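Local coordinates for sister chromatid cohesion protein (Chaetomium thermophilum, PDB 5T8V) that probably loads cohesin onto chromatin, the chain here being the C-terminal HEAT-repeat fragment of the cohesin loader Scc2, at residues 13-16 against 17-21; 68-72 against 73-77; 966-969 against 970-974; 973-976 against 977-980. All coordinates share one frame; numbering follows the deposited sequence.

Interaction 1: residues 13-16 against 17-21; sequences ANVA and LHELK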
# COMPACT_ATOMS: atom_id res chain seq x y z
N ALA A 13 -54.33 45.22 19.73
CA ALA A 13 -53.45 46.08 20.51
C ALA A 13 -54.19 46.69 21.69
O ALA A 13 -53.71 46.64 22.83
CB ALA A 13 -52.86 47.17 19.62
N ASN A 14 -55.37 47.26 21.44
CA ASN A 14 -56.13 47.85 22.54
C ASN A 14 -56.45 46.81 23.61
O ASN A 14 -56.42 47.11 24.81
CB ASN A 14 -57.41 48.50 22.01
CG ASN A 14 -58.10 49.36 23.06
OD1 ASN A 14 -58.22 48.96 24.22
ND2 ASN A 14 -58.56 50.54 22.66
N VAL A 15 -56.77 45.58 23.19
CA VAL A 15 -57.10 44.53 24.15
C VAL A 15 -55.89 44.21 25.02
O VAL A 15 -55.99 44.14 26.25
CB VAL A 15 -57.62 43.28 23.42
CG1 VAL A 15 -57.78 42.10 24.39
CG2 VAL A 15 -58.94 43.57 22.75
N ALA A 16 -54.73 44.00 24.40
CA ALA A 16 -53.52 43.74 25.17
C ALA A 16 -53.24 44.89 26.14
O ALA A 16 -52.86 44.66 27.29
CB ALA A 16 -52.33 43.53 24.24
N LEU A 17 -53.44 46.13 25.69
CA LEU A 17 -53.22 47.28 26.55
C LEU A 17 -54.12 47.23 27.77
O LEU A 17 -53.66 47.38 28.91
CB LEU A 17 -53.44 48.57 25.77
CG LEU A 17 -53.22 49.87 26.55
CD1 LEU A 17 -51.74 50.08 26.85
CD2 LEU A 17 -53.79 51.06 25.80
N HIS A 18 -55.43 47.03 27.56
CA HIS A 18 -56.36 47.04 28.68
C HIS A 18 -56.12 45.86 29.62
O HIS A 18 -56.27 45.99 30.84
CB HIS A 18 -57.80 47.04 28.17
CG HIS A 18 -58.26 48.38 27.68
ND1 HIS A 18 -57.54 49.54 27.89
CD2 HIS A 18 -59.37 48.74 26.99
CE1 HIS A 18 -58.19 50.56 27.35
NE2 HIS A 18 -59.30 50.10 26.80
N GLU A 19 -55.74 44.70 29.07
CA GLU A 19 -55.44 43.55 29.91
C GLU A 19 -54.23 43.83 30.79
O GLU A 19 -54.25 43.58 32.00
CB GLU A 19 -55.21 42.31 29.04
CG GLU A 19 -56.48 41.75 28.42
CD GLU A 19 -56.22 40.55 27.53
OE1 GLU A 19 -55.04 40.25 27.26
OE2 GLU A 19 -57.20 39.89 27.11
N LEU A 20 -53.15 44.35 30.19
CA LEU A 20 -51.97 44.67 30.98
C LEU A 20 -52.26 45.74 32.02
O LEU A 20 -51.74 45.70 33.13
CB LEU A 20 -50.82 45.11 30.08
CG LEU A 20 -49.55 45.46 30.87
CD1 LEU A 20 -48.32 44.84 30.24
CD2 LEU A 20 -49.38 46.97 30.98
N LYS A 21 -53.08 46.73 31.66
CA LYS A 21 -53.45 47.76 32.64
C LYS A 21 -54.20 47.14 33.81
O LYS A 21 -53.88 47.40 34.98
CB LYS A 21 -54.30 48.84 31.97
CG LYS A 21 -53.51 49.81 31.10
CD LYS A 21 -54.27 51.10 30.86
CE LYS A 21 -53.49 52.06 29.97
NZ LYS A 21 -53.99 53.46 30.06
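Glu19 lies back along Val15, one helical turn earlier in helix 9-36, and the two side chains run side by side in the same direction. The course of Glu19 can be traced outward. Its CB starts 3.4 Å from Val15 O, and CG, placed opposite the carbonyl carbon by a chi1 of -73°, stays against that same oxygen. Beyond CG the chain is extended, which carries the carboxylate past the backbone to one valine methyl, CG1: CD lies 3.8 Å from Val15 CG1 and OE2 lies 3.6 Å from it. OE1 faces Lys68 of helix 56-71 in a long, weak ion pair. A glutamate suits this exposed place, because its methylene groups rest against the carbonyl oxygen of Val15 while its charged end stays at the surface.

A second i, i+4 pair joins Asn14 to His18. The amide oxygen Asn14 OD1 sits over one face of the imidazole, offset toward the rim beside CD2 and NE2, with amide and ring planes 81° apart; its approach does not fit a hydrogen bond to NE2. Under both pairs runs the regular backbone ladder, in which Leu17 N, His18 N, Glu19 N and Leu20 N each donate at 2.9 Å to Ala13 O, Asn14 O, Val15 O and Ala16 O respectively. Ala13, Ala16 and Leu20 lie on the buried side, where the small alanines admit close neighbours and Leu20 reaches Ala65, Leu66 and Thr69. This division of polar and apolar residues is that of an amphipathic helix packed against helix 56-71 in an alpha-solenoid.

Interaction 2: residues 68-72 against 73-77; sequences KTIEL and NCFMT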
# COMPACT_ATOMS: atom_id res chain seq x y z
N LYS A 68 -46.98 40.95 24.93
CA LYS A 68 -48.10 41.26 24.05
C LYS A 68 -48.09 42.72 23.63
O LYS A 68 -48.22 43.04 22.44
CB LYS A 68 -49.42 40.91 24.73
CG LYS A 68 -49.89 39.48 24.51
CD LYS A 68 -51.28 39.27 25.09
CE LYS A 68 -51.75 37.83 24.92
NZ LYS A 68 -53.11 37.62 25.49
N THR A 69 -47.92 43.64 24.59
CA THR A 69 -47.94 45.06 24.26
C THR A 69 -46.78 45.42 23.33
O THR A 69 -46.93 46.28 22.45
CB THR A 69 -47.90 45.91 25.52
OG1 THR A 69 -46.73 45.58 26.29
CG2 THR A 69 -49.15 45.70 26.36
N ILE A 70 -45.62 44.80 23.52
CA ILE A 70 -44.46 45.11 22.69
C ILE A 70 -44.69 44.63 21.26
O ILE A 70 -44.47 45.37 20.30
CB ILE A 70 -43.18 44.51 23.30
CG1 ILE A 70 -42.74 45.34 24.51
CG2 ILE A 70 -42.05 44.45 22.27
CD1 ILE A 70 -41.61 44.73 25.32
N GLU A 71 -45.14 43.38 21.10
CA GLU A 71 -45.29 42.83 19.76
C GLU A 71 -46.38 43.54 18.96
O GLU A 71 -46.33 43.56 17.73
CB GLU A 71 -45.57 41.33 19.83
CG GLU A 71 -44.35 40.50 20.18
CD GLU A 71 -44.64 39.02 20.20
OE1 GLU A 71 -45.83 38.64 20.09
OE2 GLU A 71 -43.68 38.23 20.31
N LEU A 72 -47.36 44.13 19.64
CA LEU A 72 -48.43 44.87 18.97
C LEU A 72 -48.16 46.37 18.92
O LEU A 72 -49.07 47.14 18.58
CB LEU A 72 -49.77 44.59 19.65
CG LEU A 72 -50.20 43.12 19.71
CD1 LEU A 72 -51.60 43.01 20.29
CD2 LEU A 72 -50.15 42.47 18.33
N ASN A 73 -46.95 46.80 19.26
CA ASN A 73 -46.53 48.19 19.10
C ASN A 73 -47.45 49.16 19.84
O ASN A 73 -47.69 50.28 19.38
CB ASN A 73 -46.45 48.57 17.61
CG ASN A 73 -45.64 49.82 17.38
OD1 ASN A 73 -44.70 50.12 18.12
ND2 ASN A 73 -46.00 50.58 16.34
N CYS A 74 -47.98 48.73 20.99
CA CYS A 74 -48.75 49.60 21.86
C CYS A 74 -48.12 49.75 23.24
O CYS A 74 -48.72 50.38 24.11
CB CYS A 74 -50.19 49.10 22.00
SG CYS A 74 -50.36 47.45 22.71
N PHE A 75 -46.93 49.18 23.45
CA PHE A 75 -46.23 49.35 24.72
C PHE A 75 -45.92 50.81 25.00
O PHE A 75 -45.74 51.18 26.16
CB PHE A 75 -44.94 48.53 24.69
CG PHE A 75 -44.13 48.60 25.95
CD1 PHE A 75 -44.67 48.18 27.16
CD2 PHE A 75 -42.83 49.06 25.93
CE1 PHE A 75 -43.93 48.24 28.33
CE2 PHE A 75 -42.08 49.12 27.10
CZ PHE A 75 -42.63 48.71 28.29
N MET A 76 -45.87 51.65 23.96
CA MET A 76 -45.59 53.07 24.15
C MET A 76 -46.71 53.77 24.92
O MET A 76 -46.47 54.79 25.56
CB MET A 76 -45.39 53.74 22.80
CG MET A 76 -46.61 53.67 21.89
SD MET A 76 -46.21 53.97 20.16
CE MET A 76 -45.27 52.50 19.75
N THR A 77 -47.93 53.23 24.85
CA THR A 77 -49.08 53.88 25.48
C THR A 77 -49.17 53.60 26.97
O THR A 77 -49.86 54.34 27.68
CB THR A 77 -50.37 53.44 24.79
OG1 THR A 77 -50.20 53.50 23.37
CG2 THR A 77 -51.53 54.35 25.19
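With chi1 of Phe75 at -179°, its CG stands opposite the backbone N, while chi1 of Ile70 at -75° turns CG1 opposite the carbonyl carbon; the two side chains then lie alongside each other, pointing the same way. Ile70 CG1 comes to 3.8 Å from Phe75 CG and makes an off-centre CH-pi contact, 4.3 Å from the ring centroid. On the Thr69 side, OG1 approaches Phe75 CD1 at 3.4 Å, although its polar partner is the backbone oxygen of Leu66, one turn back.

The backbone between these side chains forms a Schellman motif that ends helix 56-71. Cys74 N donates to Thr69 O at 3.0 Å, and Asn73 N reaches Ile70 O at 3.0 Å from well above the carbonyl plane. Phe75 N adds a weak bond to Thr69 O, which therefore receives two donors from beyond the helix. Asn73 is the C-prime residue with positive phi, a conformation that asparagine tolerates better than most residues with a side chain. Cys74, small enough for a buried corner, sets SG 3.6 Å from Thr69 O.

Leu72, the first residue to leave helical angles, extends over Arg12, Ala13 and Ala16 of helix 9-36. Phe75 O accepts from Arg141 NH1, and the chain beyond it leads through a loop to helix 81-96, so the turn joins helix 56-71 to the next helix while Leu72 packs on helix 9-36.

Interaction 3: residues 966-969 against 970-974; sequences DQLK and IRQFD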
# COMPACT_ATOMS: atom_id res chain seq x y z
N ASP A 966 32.43 -41.65 -48.85
CA ASP A 966 31.55 -40.74 -49.58
C ASP A 966 30.56 -40.17 -48.57
O ASP A 966 30.55 -40.56 -47.41
CB ASP A 966 30.82 -41.45 -50.73
CG ASP A 966 30.10 -42.71 -50.28
OD1 ASP A 966 29.87 -42.87 -49.07
OD2 ASP A 966 29.76 -43.54 -51.15
N GLN A 967 29.75 -39.22 -49.04
CA GLN A 967 28.81 -38.56 -48.14
C GLN A 967 27.76 -39.51 -47.58
O GLN A 967 27.05 -39.13 -46.64
CB GLN A 967 28.13 -37.39 -48.85
CG GLN A 967 27.71 -36.26 -47.93
CD GLN A 967 28.89 -35.62 -47.23
OE1 GLN A 967 29.88 -35.24 -47.86
NE2 GLN A 967 28.81 -35.50 -45.91
N LEU A 968 27.64 -40.72 -48.12
CA LEU A 968 26.65 -41.69 -47.67
C LEU A 968 27.23 -42.70 -46.68
O LEU A 968 26.58 -43.02 -45.69
CB LEU A 968 26.06 -42.43 -48.87
CG LEU A 968 25.12 -43.61 -48.56
CD1 LEU A 968 24.00 -43.19 -47.62
CD2 LEU A 968 24.55 -44.17 -49.85
N LYS A 969 28.43 -43.21 -46.94
CA LYS A 969 29.04 -44.16 -46.01
C LYS A 969 29.36 -43.50 -44.67
O LYS A 969 29.35 -44.18 -43.63
CB LYS A 969 30.31 -44.76 -46.62
CG LYS A 969 30.05 -45.69 -47.80
CD LYS A 969 31.34 -46.35 -48.28
CE LYS A 969 31.10 -47.19 -49.53
NZ LYS A 969 30.85 -46.35 -50.73
N ILE A 970 29.63 -42.20 -44.67
CA ILE A 970 29.91 -41.50 -43.42
C ILE A 970 28.68 -41.48 -42.53
O ILE A 970 28.78 -41.61 -41.30
CB ILE A 970 30.43 -40.07 -43.71
CG1 ILE A 970 31.81 -40.14 -44.36
CG2 ILE A 970 30.48 -39.24 -42.42
CD1 ILE A 970 32.36 -38.80 -44.81
N ARG A 971 27.50 -41.30 -43.12
CA ARG A 971 26.27 -41.33 -42.33
C ARG A 971 25.97 -42.74 -41.83
O ARG A 971 25.57 -42.93 -40.68
CB ARG A 971 25.10 -40.78 -43.15
CG ARG A 971 25.32 -39.34 -43.61
CD ARG A 971 24.10 -38.75 -44.30
NE ARG A 971 23.84 -39.37 -45.60
CZ ARG A 971 23.00 -38.88 -46.51
NH1 ARG A 971 22.33 -37.76 -46.27
NH2 ARG A 971 22.82 -39.52 -47.66
N GLN A 972 26.19 -43.74 -42.69
CA GLN A 972 26.10 -45.13 -42.24
C GLN A 972 26.96 -45.35 -41.00
O GLN A 972 26.50 -45.91 -40.00
CB GLN A 972 26.53 -46.08 -43.36
CG GLN A 972 25.64 -46.06 -44.59
CD GLN A 972 26.03 -47.13 -45.59
OE1 GLN A 972 26.57 -48.18 -45.22
NE2 GLN A 972 25.76 -46.88 -46.86
N PHE A 973 28.22 -44.92 -41.05
CA PHE A 973 29.09 -45.05 -39.89
C PHE A 973 28.54 -44.28 -38.70
O PHE A 973 28.63 -44.75 -37.56
CB PHE A 973 30.50 -44.57 -40.20
CG PHE A 973 31.31 -44.31 -38.97
CD1 PHE A 973 31.84 -45.37 -38.25
CD2 PHE A 973 31.52 -43.02 -38.52
CE1 PHE A 973 32.57 -45.14 -37.11
CE2 PHE A 973 32.25 -42.79 -37.37
CZ PHE A 973 32.78 -43.85 -36.67
N ASP A 974 28.01 -43.08 -38.93
CA ASP A 974 27.40 -42.34 -37.84
C ASP A 974 26.36 -43.19 -37.13
O ASP A 974 26.32 -43.23 -35.89
CB ASP A 974 26.76 -41.05 -38.37
CG ASP A 974 26.15 -40.20 -37.27
OD1 ASP A 974 25.03 -40.53 -36.82
OD2 ASP A 974 26.79 -39.21 -36.86
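The first i, i+4 backbone bonds of helix 969-986 link the two segments: Ile970 N to Asp966 O is weak at 3.3 Å, whereas Gln972 N to Leu968 O and Phe973 N to Lys969 O are nearly straight. Asp966 caps this N-terminus. Its OD1 takes Lys969 N at 2.6 Å and, weakly, Leu968 N, satisfying amides that have no preceding turn to bond to; a short acidic side chain suits this place, and its negative charge probably also interacts favourably with the positive end of the helix dipole.

Leu968 projects among the next turn's polar side chains. Gln972 crosses it obliquely, CG resting 3.4 Å from Leu968 O and NE2 3.7 Å from Leu968 CG. With an alanine in place of Gln972, CG and the amide are gone, and Leu968 is likely to be left uncovered on that side and freer to turn. Arg971, bent at chi3 (-69°), brings the edge of its guanidinium to Leu968, NH2 lying 3.9 Å from CD1. Ile970 instead lays CG1 against Asp966 O and touches Asp1027 of helix 1026-1042. Lys969, bent at its last torsion, returns to the cap: NZ forms a salt bridge with Asp966 OD2 at 3.0 Å, meeting it from above the carboxylate plane.

Interaction 4: residues 973-976 against 977-980; sequences FDRY and SLIV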
# COMPACT_ATOMS: atom_id res chain seq x y z
N PHE A 973 28.22 -44.92 -41.05
CA PHE A 973 29.09 -45.05 -39.89
C PHE A 973 28.54 -44.28 -38.70
O PHE A 973 28.63 -44.75 -37.56
CB PHE A 973 30.50 -44.57 -40.20
CG PHE A 973 31.31 -44.31 -38.97
CD1 PHE A 973 31.84 -45.37 -38.25
CD2 PHE A 973 31.52 -43.02 -38.52
CE1 PHE A 973 32.57 -45.14 -37.11
CE2 PHE A 973 32.25 -42.79 -37.37
CZ PHE A 973 32.78 -43.85 -36.67
N ASP A 974 28.01 -43.08 -38.93
CA ASP A 974 27.40 -42.34 -37.84
C ASP A 974 26.36 -43.19 -37.13
O ASP A 974 26.32 -43.23 -35.89
CB ASP A 974 26.76 -41.05 -38.37
CG ASP A 974 26.15 -40.20 -37.27
OD1 ASP A 974 25.03 -40.53 -36.82
OD2 ASP A 974 26.79 -39.21 -36.86
N ARG A 975 25.52 -43.89 -37.89
CA ARG A 975 24.48 -44.70 -37.27
C ARG A 975 25.07 -45.92 -36.57
O ARG A 975 24.65 -46.27 -35.46
CB ARG A 975 23.45 -45.13 -38.31
CG ARG A 975 22.12 -45.55 -37.70
CD ARG A 975 21.40 -44.37 -37.07
NE ARG A 975 20.26 -44.78 -36.26
CZ ARG A 975 19.54 -43.94 -35.52
NH1 ARG A 975 19.84 -42.65 -35.49
NH2 ARG A 975 18.52 -44.39 -34.81
N TYR A 976 26.05 -46.59 -37.20
CA TYR A 976 26.69 -47.73 -36.56
C TYR A 976 27.27 -47.33 -35.20
O TYR A 976 26.94 -47.92 -34.17
CB TYR A 976 27.79 -48.29 -37.46
CG TYR A 976 27.29 -48.97 -38.72
CD1 TYR A 976 26.13 -49.74 -38.71
CD2 TYR A 976 27.99 -48.86 -39.92
CE1 TYR A 976 25.68 -50.37 -39.86
CE2 TYR A 976 27.54 -49.48 -41.07
CZ TYR A 976 26.39 -50.24 -41.03
OH TYR A 976 25.94 -50.86 -42.18
N SER A 977 28.15 -46.32 -35.20
CA SER A 977 28.77 -45.87 -33.96
C SER A 977 27.73 -45.40 -32.96
O SER A 977 27.92 -45.56 -31.75
CB SER A 977 29.76 -44.75 -34.25
OG SER A 977 29.08 -43.56 -34.60
N LEU A 978 26.64 -44.78 -33.42
CA LEU A 978 25.60 -44.35 -32.50
C LEU A 978 24.96 -45.55 -31.82
O LEU A 978 24.78 -45.56 -30.59
CB LEU A 978 24.55 -43.53 -33.25
CG LEU A 978 23.42 -42.98 -32.38
CD1 LEU A 978 23.96 -41.98 -31.36
CD2 LEU A 978 22.34 -42.34 -33.23
N ILE A 979 24.61 -46.58 -32.59
CA ILE A 979 23.98 -47.77 -32.03
C ILE A 979 24.92 -48.44 -31.04
O ILE A 979 24.54 -48.78 -29.91
CB ILE A 979 23.55 -48.74 -33.15
CG1 ILE A 979 22.51 -48.07 -34.05
CG2 ILE A 979 23.00 -50.04 -32.56
CD1 ILE A 979 22.22 -48.84 -35.33
N VAL A 980 26.17 -48.66 -31.45
CA VAL A 980 27.15 -49.27 -30.55
C VAL A 980 27.28 -48.45 -29.27
O VAL A 980 27.31 -49.00 -28.16
CB VAL A 980 28.50 -49.43 -31.26
CG1 VAL A 980 29.56 -49.97 -30.29
CG2 VAL A 980 28.37 -50.34 -32.46
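Arg975 spreads its guanidinium over Leu978, whose CD2 lies against one face of the flat group, 3.4 Å from NH1 and 4.0 Å from CZ. A bend at chi2 (68°) carries the arginine that way, and its polar rim finds partners beyond the helix: NH2 donates to the backbone oxygens of Val914 and Val917. Ile979 crosses the aliphatic base of the arginine at about a right angle, CD1 being 4.1 Å from Arg975 CG, and it also touches Leu945 and Ser949 of helix 940-960. Were Ile979 an alanine, the CD1 contact would vanish, and a gap would probably open between Arg975 CG and helix 940-960.

On the side facing helix 1026-1042, Ser977 CB sits over a face of the Phe973 ring in a CH-pi contact, 4.3 Å from the centroid. Serine is compact enough for this buried place, and its OG lies 3.1 Å from Asp974 O, close to the helix's own carbonyls. The backbone bonds continue the helix, Val980 N to Tyr976 O being almost straight at 179°. The chemistry implies that a guanidinium can join hydrocarbon packing across its face when its N-H groups find acceptors at the rim.

All four contacts are local, each joining neighbouring turns or a helix end, and they form two pairs near opposite ends of the elongated solenoid. Interactions 1 and 2 touch, their centres 9 Å apart: Ala16 CB meets Lys68 CB at 3.9 Å where helix 9-36 packs on helix 56-71. Interactions 3 and 4 share Phe973 and Asp974 on helix 969-986, far from the first pair. Interaction 3 is a surface contact, dominated by charge and capping; the others are partly buried. Interactions 2 and 3 treat opposite helix ends, a backbone turn closing one and a carboxylate capping the other, whereas interactions 1 and 4 lie within helices, the first with polar side chains outward, the second with an arginine drawn into apolar packing.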